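Local coordinates for putative uncharacterized protein (Chaetomium thermophilum, PDB 4XRI) that serves as an importin-beta nuclear transport receptor, a highly flexible HEAT-repeat protein for nuclear import of various protein cargoes, and probably binds a small GTPase, at residues A[198-201]-A[202-205]; A[242-245]-A[246-249]; A[250-253]-A[254-258]; A[258-261]-A[262-265]; A[310-314]-A[315-319]. The protein carries 2 engineered substitutions. One frame throughout, in Å; residues are numbered along the deposited sequence.

Contact 1 (A[198-201]-A[202-205]). With SO4 (sulfate ion), chain D.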
loop_
_atom_site.group_PDB
_atom_site.type_symbol
_atom_site.label_atom_id
_atom_site.label_comp_id
_atom_site.label_asym_id
_atom_site.label_seq_id
_atom_site.Cartn_x
_atom_site.Cartn_y
_atom_site.Cartn_z
ATOM N N PRO A 198 35.665 26.367 -2.163
ATOM C CA PRO A 198 35.586 27.366 -1.090
ATOM C C PRO A 198 34.156 27.722 -0.693
ATOM O O PRO A 198 33.899 28.036 0.468
ATOM C CB PRO A 198 36.295 28.584 -1.698
ATOM C CG PRO A 198 36.127 28.418 -3.166
ATOM C CD PRO A 198 36.207 26.938 -3.409
ATOM N N ASN A 199 33.240 27.665 -1.652
ATOM C CA ASN A 199 31.867 28.103 -1.438
ATOM C C ASN A 199 30.959 26.971 -0.961
ATOM O O ASN A 199 30.781 25.969 -1.655
ATOM C CB ASN A 199 31.317 28.716 -2.727
ATOM C CG ASN A 199 30.185 29.686 -2.475
ATOM O OD1 ASN A 199 29.161 29.326 -1.891
ATOM N ND2 ASN A 199 30.365 30.930 -2.907
ATOM N N ASN A 200 30.380 27.144 0.224
ATOM C CA ASN A 200 29.523 26.124 0.821
ATOM C C ASN A 200 28.188 25.965 0.101
ATOM O O ASN A 200 27.613 24.878 0.083
ATOM C CB ASN A 200 29.275 26.436 2.297
ATOM C CG ASN A 200 30.468 26.105 3.168
ATOM O OD1 ASN A 200 31.344 25.336 2.773
ATOM N ND2 ASN A 200 30.503 26.675 4.367
ATOM N N GLU A 201 27.699 27.053 -0.486
ATOM C CA GLU A 201 26.459 27.019 -1.251
ATOM C C GLU A 201 26.632 26.124 -2.471
ATOM O O GLU A 201 25.753 25.335 -2.808
ATOM C CB GLU A 201 26.045 28.429 -1.682
ATOM C CG GLU A 201 26.205 29.485 -0.606
ATOM C CD GLU A 201 25.253 29.290 0.559
ATOM O OE1 GLU A 201 24.163 28.719 0.347
ATOM O OE2 GLU A 201 25.595 29.710 1.685
ATOM N N VAL A 202 27.781 26.265 -3.122
ATOM C CA VAL A 202 28.128 25.460 -4.283
ATOM C C VAL A 202 28.258 23.989 -3.905
ATOM O O VAL A 202 27.745 23.110 -4.600
ATOM C CB VAL A 202 29.446 25.952 -4.925
ATOM C CG1 VAL A 202 29.944 24.962 -5.966
ATOM C CG2 VAL A 202 29.254 27.337 -5.535
ATOM N N ARG A 203 28.935 23.732 -2.789
ATOM C CA ARG A 203 29.126 22.369 -2.300
ATOM C C ARG A 203 27.801 21.667 -2.020
ATOM O O ARG A 203 27.630 20.496 -2.365
ATOM C CB ARG A 203 29.989 22.360 -1.036
ATOM C CG ARG A 203 31.484 22.495 -1.291
ATOM C CD ARG A 203 32.288 22.257 -0.020
ATOM N NE ARG A 203 32.313 20.849 0.366
ATOM C CZ ARG A 203 32.801 20.397 1.518
ATOM N NH1 ARG A 203 33.296 21.248 2.406
ATOM N NH2 ARG A 203 32.787 19.099 1.785
ATOM N N PHE A 204 26.862 22.383 -1.405
ATOM C CA PHE A 204 25.556 21.803 -1.106
ATOM C C PHE A 204 24.787 21.485 -2.382
ATOM O O PHE A 204 24.162 20.431 -2.498
ATOM C CB PHE A 204 24.718 22.733 -0.231
ATOM C CG PHE A 204 23.324 22.227 0.008
ATOM C CD1 PHE A 204 23.116 21.085 0.759
ATOM C CD2 PHE A 204 22.227 22.881 -0.529
ATOM C CE1 PHE A 204 21.844 20.604 0.980
ATOM C CE2 PHE A 204 20.946 22.403 -0.312
ATOM C CZ PHE A 204 20.756 21.262 0.446
ATOM N N ALA A 205 24.837 22.408 -3.337
ATOM C CA ALA A 205 24.172 22.225 -4.619
ATOM C C ALA A 205 24.777 21.040 -5.364
ATOM O O ALA A 205 24.069 20.268 -6.011
ATOM C CB ALA A 205 24.275 23.488 -5.457
HETATM S S SO4 D . 35.142 21.111 5.400
HETATM O O1 SO4 D . 34.238 22.148 4.917
HETATM O O2 SO4 D . 34.877 19.864 4.688
HETATM O O3 SO4 D . 36.524 21.520 5.170
HETATM O O4 SO4 D . 34.927 20.918 6.830
#
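Arg-203 N donates to Asn-199 O over 3.1 Å with an N-H...O angle of 158°, closing the first turn of helix 200-212. Phe-204 N and Ala-205 N repeat the bond one and two residues on, to Asn-200 O and Glu-201 O. Asn-199 is the N-cap: its OD1 takes Glu-201 N at 3.0 Å, a weak, bent bond, while its ND2 is engaged by Gln-153. Beyond the backbone, the guanidinium of Arg-203 meets a sulfate, probably from the crystallisation liquor, whose sulfur lies in its plane at the edge. NH1 reaches sulfate O2 at 3.1 Å and makes a weaker bond to O1. The side chain bends at chi3 (73°), which lifts the guanidinium off the line of the CB-CG-CD chain; NE then bonds Ala-193 O. Packing is modest: CG2 of Val-202 lies 3.7 Å from Asn-199 CB, the two side chains crossing at about a right angle. Val-202 also rests on Lys-156 and Leu-160 of helix 153-168, while on helix 243-260 Ile-245 meets Asn-200 and Arg-203, and Arg-244 meets Phe-204, so this helix start is wedged between two others.

Contact 2 (A[242-245]-A[246-249]); sequences DSRI and QQGA
Gln-247 reaches back along the first turn of helix 243-260 to Ser-243, an i to i+4 side-chain bond at a helix N-terminus in this HEAT-repeat solenoid. Its CB lies 3.4 Å from Arg-244 O. CG, anti to the carbonyl carbon at chi1 -66°, comes against Ser-243 O at 3.2 Å, and the extended chain beyond it carries the amide past that carbonyl to the serine hydroxyl. There NE2 donates to Ser-243 OG over 2.9 Å, with OG almost exactly in the amide plane. The other tip, OE1, stands 4.0 Å above the centre of the Arg-244 guanidinium, whose plane is turned 47° from that of the amide. One amide thus serves two residues of the preceding turn, a bond at its nitrogen and a polar approach over a flat cation at its oxygen. Ser-243 OG has a second partner in Asp-284, and the glutamine also packs on Val-287 and Leu-290 of helix 285-310. A leucine here would probably leave Ser-243 OG without this donor and the arginine face without its oxygen. Gln-246 turns elsewhere, its NE2 held by Thr-238 O. Before the first turn, Asp-242 is the N-cap: its OD2 uses the anti lone pair to accept Ile-245 N over 3.0 Å.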
loop_
_atom_site.group_PDB
_atom_site.type_symbol
_atom_site.label_atom_id
_atom_site.label_comp_id
_atom_site.label_asym_id
_atom_site.label_seq_id
_atom_site.Cartn_x
_atom_site.Cartn_y
_atom_site.Cartn_z
ATOM N N ASP A 242 29.624 22.493 7.721
ATOM C CA ASP A 242 28.316 23.038 7.380
ATOM C C ASP A 242 27.226 21.970 7.468
ATOM O O ASP A 242 27.343 20.898 6.876
ATOM C CB ASP A 242 28.348 23.646 5.977
ATOM C CG ASP A 242 27.033 24.286 5.588
ATOM O OD1 ASP A 242 26.852 25.490 5.862
ATOM O OD2 ASP A 242 26.181 23.584 5.007
ATOM N N SER A 243 26.165 22.281 8.207
ATOM C CA SER A 243 25.067 21.347 8.436
ATOM C C SER A 243 24.352 20.932 7.154
ATOM O O SER A 243 24.024 19.758 6.972
ATOM C CB SER A 243 24.055 21.957 9.407
ATOM O OG SER A 243 22.793 21.323 9.291
ATOM N N ARG A 244 24.102 21.899 6.277
ATOM C CA ARG A 244 23.414 21.635 5.017
ATOM C C ARG A 244 24.186 20.643 4.154
ATOM O O ARG A 244 23.598 19.739 3.562
ATOM C CB ARG A 244 23.187 22.940 4.248
ATOM C CG ARG A 244 22.046 23.778 4.792
ATOM C CD ARG A 244 20.707 23.174 4.411
ATOM N NE ARG A 244 19.669 23.481 5.391
ATOM C CZ ARG A 244 18.391 23.144 5.254
ATOM N NH1 ARG A 244 17.516 23.459 6.199
ATOM N NH2 ARG A 244 17.987 22.495 4.169
ATOM N N ILE A 245 25.503 20.817 4.090
ATOM C CA ILE A 245 26.358 19.933 3.303
ATOM C C ILE A 245 26.301 18.507 3.844
ATOM O O ILE A 245 26.204 17.546 3.077
ATOM C CB ILE A 245 27.816 20.424 3.293
ATOM C CG1 ILE A 245 27.894 21.846 2.735
ATOM C CG2 ILE A 245 28.695 19.482 2.485
ATOM C CD1 ILE A 245 29.309 22.362 2.588
ATOM N N GLN A 246 26.362 18.387 5.168
ATOM C CA GLN A 246 26.207 17.102 5.843
ATOM C C GLN A 246 24.909 16.418 5.435
ATOM O O GLN A 246 24.902 15.240 5.075
ATOM C CB GLN A 246 26.232 17.278 7.365
ATOM C CG GLN A 246 27.616 17.287 7.983
ATOM C CD GLN A 246 27.581 16.959 9.466
ATOM O OE1 GLN A 246 26.956 17.664 10.256
ATOM N NE2 GLN A 246 28.244 15.874 9.846
ATOM N N GLN A 247 23.817 17.173 5.501
ATOM C CA GLN A 247 22.493 16.668 5.151
ATOM C C GLN A 247 22.441 16.140 3.725
ATOM O O GLN A 247 21.924 15.052 3.478
ATOM C CB GLN A 247 21.438 17.761 5.334
ATOM C CG GLN A 247 21.226 18.184 6.771
ATOM C CD GLN A 247 20.217 19.307 6.903
ATOM O OE1 GLN A 247 19.136 19.256 6.316
ATOM N NE2 GLN A 247 20.572 20.335 7.665
ATOM N N GLY A 248 22.974 16.922 2.791
ATOM C CA GLY A 248 23.024 16.519 1.399
ATOM C C GLY A 248 23.852 15.262 1.227
ATOM O O GLY A 248 23.494 14.366 0.461
ATOM N N ALA A 249 24.959 15.192 1.960
ATOM C CA ALA A 249 25.858 14.043 1.898
ATOM C C ALA A 249 25.186 12.757 2.372
ATOM O O ALA A 249 25.284 11.716 1.716
ATOM C CB ALA A 249 27.099 14.310 2.719
#

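Contact 3 (A[250-253]-A[254-258])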
loop_
_atom_site.group_PDB
_atom_site.type_symbol
_atom_site.label_atom_id
_atom_site.label_comp_id
_atom_site.label_asym_id
_atom_site.label_seq_id
_atom_site.Cartn_x
_atom_site.Cartn_y
_atom_site.Cartn_z
ATOM N N PHE A 250 24.503 12.834 3.509
ATOM C CA PHE A 250 23.858 11.660 4.091
ATOM C C PHE A 250 22.670 11.195 3.264
ATOM O O PHE A 250 22.402 9.998 3.161
ATOM C CB PHE A 250 23.412 11.943 5.523
ATOM C CG PHE A 250 24.483 11.701 6.542
ATOM C CD1 PHE A 250 24.855 10.411 6.872
ATOM C CD2 PHE A 250 25.122 12.759 7.163
ATOM C CE1 PHE A 250 25.840 10.176 7.806
ATOM C CE2 PHE A 250 26.111 12.531 8.101
ATOM C CZ PHE A 250 26.471 11.238 8.422
ATOM N N GLY A 251 21.963 12.149 2.669
ATOM C CA GLY A 251 20.872 11.834 1.770
ATOM C C GLY A 251 21.403 11.106 0.553
ATOM O O GLY A 251 20.802 10.149 0.071
ATOM N N CYS A 252 22.545 11.573 0.058
ATOM C CA CYS A 252 23.238 10.934 -1.054
ATOM C C CYS A 252 23.647 9.514 -0.676
ATOM O O CYS A 252 23.491 8.574 -1.456
ATOM C CB CYS A 252 24.468 11.756 -1.452
ATOM S SG CYS A 252 25.204 11.337 -3.036
ATOM N N LEU A 253 24.170 9.373 0.538
ATOM C CA LEU A 253 24.656 8.095 1.036
ATOM C C LEU A 253 23.517 7.084 1.174
ATOM O O LEU A 253 23.681 5.902 0.867
ATOM C CB LEU A 253 25.365 8.296 2.377
ATOM C CG LEU A 253 26.317 7.203 2.855
ATOM C CD1 LEU A 253 27.275 6.817 1.739
ATOM C CD2 LEU A 253 27.086 7.685 4.082
ATOM N N ASN A 254 22.362 7.561 1.632
ATOM C CA ASN A 254 21.183 6.717 1.796
ATOM C C ASN A 254 20.686 6.165 0.470
ATOM O O ASN A 254 20.253 5.015 0.388
ATOM C CB ASN A 254 20.058 7.493 2.482
ATOM C CG ASN A 254 20.397 7.862 3.914
ATOM O OD1 ASN A 254 21.361 7.356 4.484
ATOM N ND2 ASN A 254 19.602 8.748 4.503
ATOM N N ARG A 255 20.753 6.992 -0.567
ATOM C CA ARG A 255 20.347 6.573 -1.901
ATOM C C ARG A 255 21.353 5.585 -2.482
ATOM O O ARG A 255 20.978 4.642 -3.181
ATOM C CB ARG A 255 20.184 7.784 -2.823
ATOM C CG ARG A 255 18.901 8.547 -2.569
ATOM C CD ARG A 255 18.811 9.837 -3.366
ATOM N NE ARG A 255 17.667 10.627 -2.918
ATOM C CZ ARG A 255 17.225 11.729 -3.512
ATOM N NH1 ARG A 255 17.829 12.191 -4.598
ATOM N NH2 ARG A 255 16.173 12.370 -3.017
ATOM N N ILE A 256 22.629 5.804 -2.180
ATOM C CA ILE A 256 23.684 4.897 -2.614
ATOM C C ILE A 256 23.477 3.505 -2.021
ATOM O O ILE A 256 23.547 2.498 -2.730
ATOM C CB ILE A 256 25.079 5.424 -2.220
ATOM C CG1 ILE A 256 25.475 6.598 -3.120
ATOM C CG2 ILE A 256 26.120 4.315 -2.308
ATOM C CD1 ILE A 256 26.712 7.331 -2.660
ATOM N N MET A 257 23.212 3.459 -0.718
ATOM C CA MET A 257 22.959 2.198 -0.031
ATOM C C MET A 257 21.732 1.487 -0.599
ATOM O O MET A 257 21.743 0.273 -0.793
ATOM C CB MET A 257 22.775 2.436 1.469
ATOM C CG MET A 257 22.471 1.168 2.271
ATOM S SD MET A 257 23.792 -0.061 2.177
ATOM C CE MET A 257 25.158 0.862 2.870
ATOM N N ALA A 258 20.682 2.257 -0.872
ATOM C CA ALA A 258 19.428 1.706 -1.383
ATOM C C ALA A 258 19.611 1.110 -2.775
ATOM O O ALA A 258 18.989 0.104 -3.121
ATOM C CB ALA A 258 18.350 2.778 -1.409
#
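Asn-254 lays its side chain against the carbonyl oxygen of Phe-250, one turn back in the middle of helix 243-260, part of the HEAT-repeat solenoid. Its backbone N donates to Phe-250 O over 2.9 Å, and its CG comes to 3.0 Å from the same oxygen. With CG anti to the carbonyl carbon (chi1 -66°) the amide is held close to this oxygen, yet ND2 does not bond to it; it donates instead to Leu-290 O of helix 285-310, a polar link between two helices in a buried setting. An alanine here would probably leave Leu-290 O without this donor and open a gap beside Glu-293 and Phe-294. On the apolar side, Ile-256 lays CG1 3.3 Å from Cys-252 O, and its CD1 reaches Cys-252 SG at 4.3 Å. Leu-253 CD1 meets Ile-256 CD1 at 4.5 Å, so one isoleucine end touches two residues of the turn before. Outside, Val-234 of helix 224-238 covers both Cys-252 and Leu-253, while Leu-272 of helix 265-280 also packs on Leu-253. Arg-255 leaves the helix fully extended to its salt bridge with Asp-212, passing Gly-251 O with CG at 3.6 Å.

Contact 4 (A[258-261]-A[262-265])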
loop_
_atom_site.group_PDB
_atom_site.type_symbol
_atom_site.label_atom_id
_atom_site.label_comp_id
_atom_site.label_asym_id
_atom_site.label_seq_id
_atom_site.Cartn_x
_atom_site.Cartn_y
_atom_site.Cartn_z
ATOM N N ALA A 258 20.682 2.257 -0.872
ATOM C CA ALA A 258 19.428 1.706 -1.383
ATOM C C ALA A 258 19.611 1.110 -2.775
ATOM O O ALA A 258 18.989 0.104 -3.121
ATOM C CB ALA A 258 18.350 2.778 -1.409
ATOM N N LEU A 259 20.478 1.731 -3.565
ATOM C CA LEU A 259 20.700 1.307 -4.941
ATOM C C LEU A 259 21.839 0.304 -5.083
ATOM O O LEU A 259 21.779 -0.591 -5.924
ATOM C CB LEU A 259 20.990 2.520 -5.826
ATOM C CG LEU A 259 19.840 3.466 -6.170
ATOM C CD1 LEU A 259 20.393 4.809 -6.615
ATOM C CD2 LEU A 259 18.970 2.863 -7.263
ATOM N N TYR A 260 22.880 0.455 -4.268
ATOM C CA TYR A 260 24.109 -0.290 -4.507
ATOM C C TYR A 260 24.632 -1.030 -3.286
ATOM O O TYR A 260 25.840 -1.082 -3.060
ATOM C CB TYR A 260 25.185 0.660 -5.032
ATOM C CG TYR A 260 24.717 1.472 -6.212
ATOM C CD1 TYR A 260 24.348 0.852 -7.395
ATOM C CD2 TYR A 260 24.634 2.857 -6.142
ATOM C CE1 TYR A 260 23.909 1.584 -8.478
ATOM C CE2 TYR A 260 24.199 3.600 -7.223
ATOM C CZ TYR A 260 23.837 2.956 -8.388
ATOM O OH TYR A 260 23.401 3.686 -9.467
ATOM N N TYR A 261 23.718 -1.608 -2.515
ATOM C CA TYR A 261 24.061 -2.390 -1.329
ATOM C C TYR A 261 25.190 -3.379 -1.603
ATOM O O TYR A 261 26.123 -3.511 -0.809
ATOM C CB TYR A 261 22.828 -3.142 -0.819
ATOM C CG TYR A 261 23.131 -4.173 0.248
ATOM C CD1 TYR A 261 23.059 -3.847 1.594
ATOM C CD2 TYR A 261 23.474 -5.479 -0.093
ATOM C CE1 TYR A 261 23.328 -4.784 2.569
ATOM C CE2 TYR A 261 23.751 -6.421 0.875
ATOM C CZ TYR A 261 23.673 -6.070 2.205
ATOM O OH TYR A 261 23.947 -7.003 3.175
ATOM N N GLU A 262 25.095 -4.065 -2.738
ATOM C CA GLU A 262 26.031 -5.125 -3.093
ATOM C C GLU A 262 27.473 -4.639 -3.237
ATOM O O GLU A 262 28.408 -5.437 -3.180
ATOM C CB GLU A 262 25.585 -5.801 -4.391
ATOM C CG GLU A 262 25.589 -4.888 -5.607
ATOM C CD GLU A 262 25.134 -5.598 -6.868
ATOM O OE1 GLU A 262 24.987 -6.837 -6.832
ATOM O OE2 GLU A 262 24.918 -4.916 -7.894
ATOM N N HIS A 263 27.653 -3.333 -3.418
ATOM C CA HIS A 263 28.990 -2.770 -3.605
ATOM C C HIS A 263 29.553 -2.112 -2.344
ATOM O O HIS A 263 30.616 -1.492 -2.388
ATOM C CB HIS A 263 28.985 -1.736 -4.737
ATOM C CG HIS A 263 28.613 -2.292 -6.076
ATOM N ND1 HIS A 263 29.460 -3.088 -6.817
ATOM C CD2 HIS A 263 27.492 -2.140 -6.821
ATOM C CE1 HIS A 263 28.871 -3.413 -7.954
ATOM N NE2 HIS A 263 27.677 -2.852 -7.980
ATOM N N MET A 264 28.859 -2.253 -1.221
ATOM C CA MET A 264 29.129 -1.398 -0.066
ATOM C C MET A 264 30.050 -1.972 1.011
ATOM O O MET A 264 30.426 -1.255 1.940
ATOM C CB MET A 264 27.806 -1.000 0.588
ATOM C CG MET A 264 27.010 0.030 -0.198
ATOM S SD MET A 264 27.933 1.561 -0.450
ATOM C CE MET A 264 28.447 1.380 -2.157
ATOM N N ARG A 265 30.409 -3.247 0.891
ATOM C CA ARG A 265 31.191 -3.920 1.931
ATOM C C ARG A 265 32.470 -3.173 2.304
ATOM O O ARG A 265 32.688 -2.852 3.472
ATOM C CB ARG A 265 31.548 -5.340 1.497
ATOM C CG ARG A 265 32.276 -6.139 2.567
ATOM C CD ARG A 265 32.375 -7.600 2.178
ATOM N NE ARG A 265 32.017 -8.481 3.284
ATOM C CZ ARG A 265 31.726 -9.770 3.145
ATOM N NH1 ARG A 265 31.750 -10.324 1.941
ATOM N NH2 ARG A 265 31.407 -10.502 4.204
#
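The 3-10 turn that leads from helix 243-260 toward helix 265-280 brings Tyr-260 against His-263 and Met-264. Two i to i+3 backbone bonds define it: His-263 N to Tyr-260 O at 2.9 Å and Met-264 N to Tyr-261 O at 3.0 Å. Both donors stand above their carbonyl planes, by 49° in the first case, as a tightly wound turn forces on its acceptors. The imidazole comes to the tyrosine stem by its edge, CD2 lying 4.0 Å from Tyr-260 CB. Over one face of that imidazole lies Glu-262 CG, 3.5 Å above the plane and displaced from the ring centre. Met-264 sets CG 3.3 Å from Tyr-260 O, and the bend at chi2 (-59°) brings CE back to 4.4 Å from Tyr-260 CB. Outward, the Tyr-260 ring stacks with Phe-221, and Tyr-261 OH bonds both Glu-302 and Tyr-322 N. Between the segments, then, the turn is held by backbone bonds and apolar contact, with no ion pair; the tyrosine hydroxyls find partners further out, that of Tyr-260 in a weak bond to Leu-214 O, and Tyr-261 in particular is probably fixed in its rotation by its two polar partners.

Contact 5 (A[310-314]-A[315-319]); sequences AQVES and SEQMR
The carboxylate of Glu-316 has one face covered by Ser-314 CB, which lies 3.3 Å from its CD and almost equally far from OE1 and OE2, so the flat of the group is met and not one oxygen. Bending at chi2 (-104°) is what swings this carboxylate back over the serine. The second flat group, the amide of Gln-317, is used through its oxygen: OE1 accepts Ser-314 N over 3.3 Å, on a lone pair and in the carbonyl plane. The donor is somewhat off line, with an N-H...O angle of 141°. Ser-314 is gripped at its other end too, since its O accepts Gln-317 N at 2.8 Å, this donor standing well out of the carbonyl plane. Two bonds between the same residues thus close a small ring of backbone and side chain. Beside it, both methyls of Val-312, CG1 and CG2, lie 3.6 Å from Gln-317 CB, giving the exposed amide chain an apolar shoulder. Further along, Val-312 CG1 meets Met-318 SD at 4.3 Å. Nearby Arg-319 ties the end of the segment to helix 285-310 by a salt bridge to Asp-308. The whole is a 3-10 turn at the surface, in the connection that takes the chain from helix 285-310 to helix 324-340, where a glutamine amide reinforces the i to i+3 backbone bond.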
loop_
_atom_site.group_PDB
_atom_site.type_symbol
_atom_site.label_atom_id
_atom_site.label_comp_id
_atom_site.label_asym_id
_atom_site.label_seq_id
_atom_site.Cartn_x
_atom_site.Cartn_y
_atom_site.Cartn_z
ATOM N N ALA A 310 15.976 -17.036 1.781
ATOM C CA ALA A 310 15.306 -18.107 2.496
ATOM C C ALA A 310 14.455 -18.937 1.535
ATOM O O ALA A 310 14.419 -20.166 1.637
ATOM C CB ALA A 310 14.451 -17.544 3.616
ATOM N N GLN A 311 13.770 -18.265 0.608
ATOM C CA GLN A 311 12.829 -18.938 -0.287
ATOM C C GLN A 311 13.503 -19.581 -1.488
ATOM O O GLN A 311 12.827 -20.061 -2.397
ATOM C CB GLN A 311 11.758 -17.958 -0.778
ATOM C CG GLN A 311 11.014 -17.236 0.323
ATOM C CD GLN A 311 10.324 -18.183 1.291
ATOM O OE1 GLN A 311 10.097 -19.357 0.985
ATOM N NE2 GLN A 311 9.974 -17.670 2.464
ATOM N N VAL A 312 14.830 -19.618 -1.470
ATOM C CA VAL A 312 15.596 -20.045 -2.631
ATOM C C VAL A 312 16.141 -21.463 -2.455
ATOM O O VAL A 312 16.647 -21.820 -1.389
ATOM C CB VAL A 312 16.735 -19.043 -2.909
ATOM C CG1 VAL A 312 18.021 -19.756 -3.246
ATOM C CG2 VAL A 312 16.324 -18.090 -4.025
ATOM N N GLU A 313 16.007 -22.274 -3.501
ATOM C CA GLU A 313 16.396 -23.678 -3.436
ATOM C C GLU A 313 17.879 -23.904 -3.726
ATOM O O GLU A 313 18.466 -24.882 -3.265
ATOM C CB GLU A 313 15.554 -24.503 -4.414
ATOM C CG GLU A 313 14.054 -24.458 -4.150
ATOM C CD GLU A 313 13.635 -25.301 -2.957
ATOM O OE1 GLU A 313 14.484 -26.032 -2.405
ATOM O OE2 GLU A 313 12.447 -25.236 -2.574
ATOM N N SER A 314 18.482 -22.993 -4.484
ATOM C CA SER A 314 19.858 -23.165 -4.935
ATOM C C SER A 314 20.717 -21.959 -4.585
ATOM O O SER A 314 20.328 -20.822 -4.831
ATOM C CB SER A 314 19.890 -23.402 -6.443
ATOM O OG SER A 314 18.968 -24.407 -6.822
ATOM N N SER A 315 21.900 -22.211 -4.038
ATOM C CA SER A 315 22.748 -21.129 -3.545
ATOM C C SER A 315 23.231 -20.177 -4.645
ATOM O O SER A 315 23.660 -19.058 -4.358
ATOM C CB SER A 315 23.948 -21.696 -2.792
ATOM O OG SER A 315 24.630 -22.653 -3.573
ATOM N N GLU A 316 23.147 -20.603 -5.902
ATOM C CA GLU A 316 23.494 -19.715 -7.009
ATOM C C GLU A 316 22.441 -18.620 -7.154
ATOM O O GLU A 316 22.669 -17.608 -7.817
ATOM C CB GLU A 316 23.637 -20.489 -8.322
ATOM C CG GLU A 316 22.352 -21.113 -8.833
ATOM C CD GLU A 316 22.301 -22.608 -8.592
ATOM O OE1 GLU A 316 21.513 -23.294 -9.279
ATOM O OE2 GLU A 316 23.042 -23.097 -7.714
ATOM N N GLN A 317 21.290 -18.830 -6.521
ATOM C CA GLN A 317 20.207 -17.856 -6.541
ATOM C C GLN A 317 20.293 -16.880 -5.366
ATOM O O GLN A 317 19.520 -15.926 -5.290
ATOM C CB GLN A 317 18.847 -18.558 -6.517
ATOM C CG GLN A 317 18.637 -19.605 -7.598
ATOM C CD GLN A 317 17.257 -20.239 -7.527
ATOM O OE1 GLN A 317 16.997 -21.101 -6.686
ATOM N NE2 GLN A 317 16.361 -19.803 -8.405
ATOM N N MET A 318 21.224 -17.126 -4.447
ATOM C CA MET A 318 21.376 -16.271 -3.273
ATOM C C MET A 318 21.862 -14.882 -3.663
ATOM O O MET A 318 22.769 -14.736 -4.477
ATOM C CB MET A 318 22.347 -16.892 -2.262
ATOM C CG MET A 318 21.967 -18.281 -1.791
ATOM S SD MET A 318 20.862 -18.341 -0.374
ATOM C CE MET A 318 22.024 -18.077 0.961
ATOM N N ARG A 319 21.241 -13.863 -3.081
ATOM C CA ARG A 319 21.706 -12.493 -3.236
ATOM C C ARG A 319 22.864 -12.251 -2.276
ATOM O O ARG A 319 22.921 -12.863 -1.209
ATOM C CB ARG A 319 20.575 -11.497 -2.969
ATOM C CG ARG A 319 19.338 -11.709 -3.814
ATOM C CD ARG A 319 18.201 -10.834 -3.321
ATOM N NE ARG A 319 18.565 -9.420 -3.310
ATOM C CZ ARG A 319 17.803 -8.457 -2.803
ATOM N NH1 ARG A 319 16.631 -8.756 -2.259
ATOM N NH2 ARG A 319 18.215 -7.197 -2.834
#

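How the contacts relate
All five lie in the all-helical HEAT-repeat chain and follow one another in sequence, from residue 198 to 319. Contacts 2, 3 and 4 run down helix 243-260 from its N-cap to the turn beyond it, their centres 13 and 10 Å apart in succession; contacts 3 and 4 share Ala-258 and touch through Ile-256, Met-257 and Met-264. Contact 1, the start of helix 200-212, packs beside contact 2, centres about 10 Å apart, Phe-204 meeting Arg-244, and Asn-200 and Arg-203 meeting Ile-245. Contact 5 stands apart, about 19 Å from contact 4 and 45 Å from contact 1, centre to centre. Together they sample two helix starts, a helix middle, the turn after a helix and a surface loop in a receptor described as highly flexible.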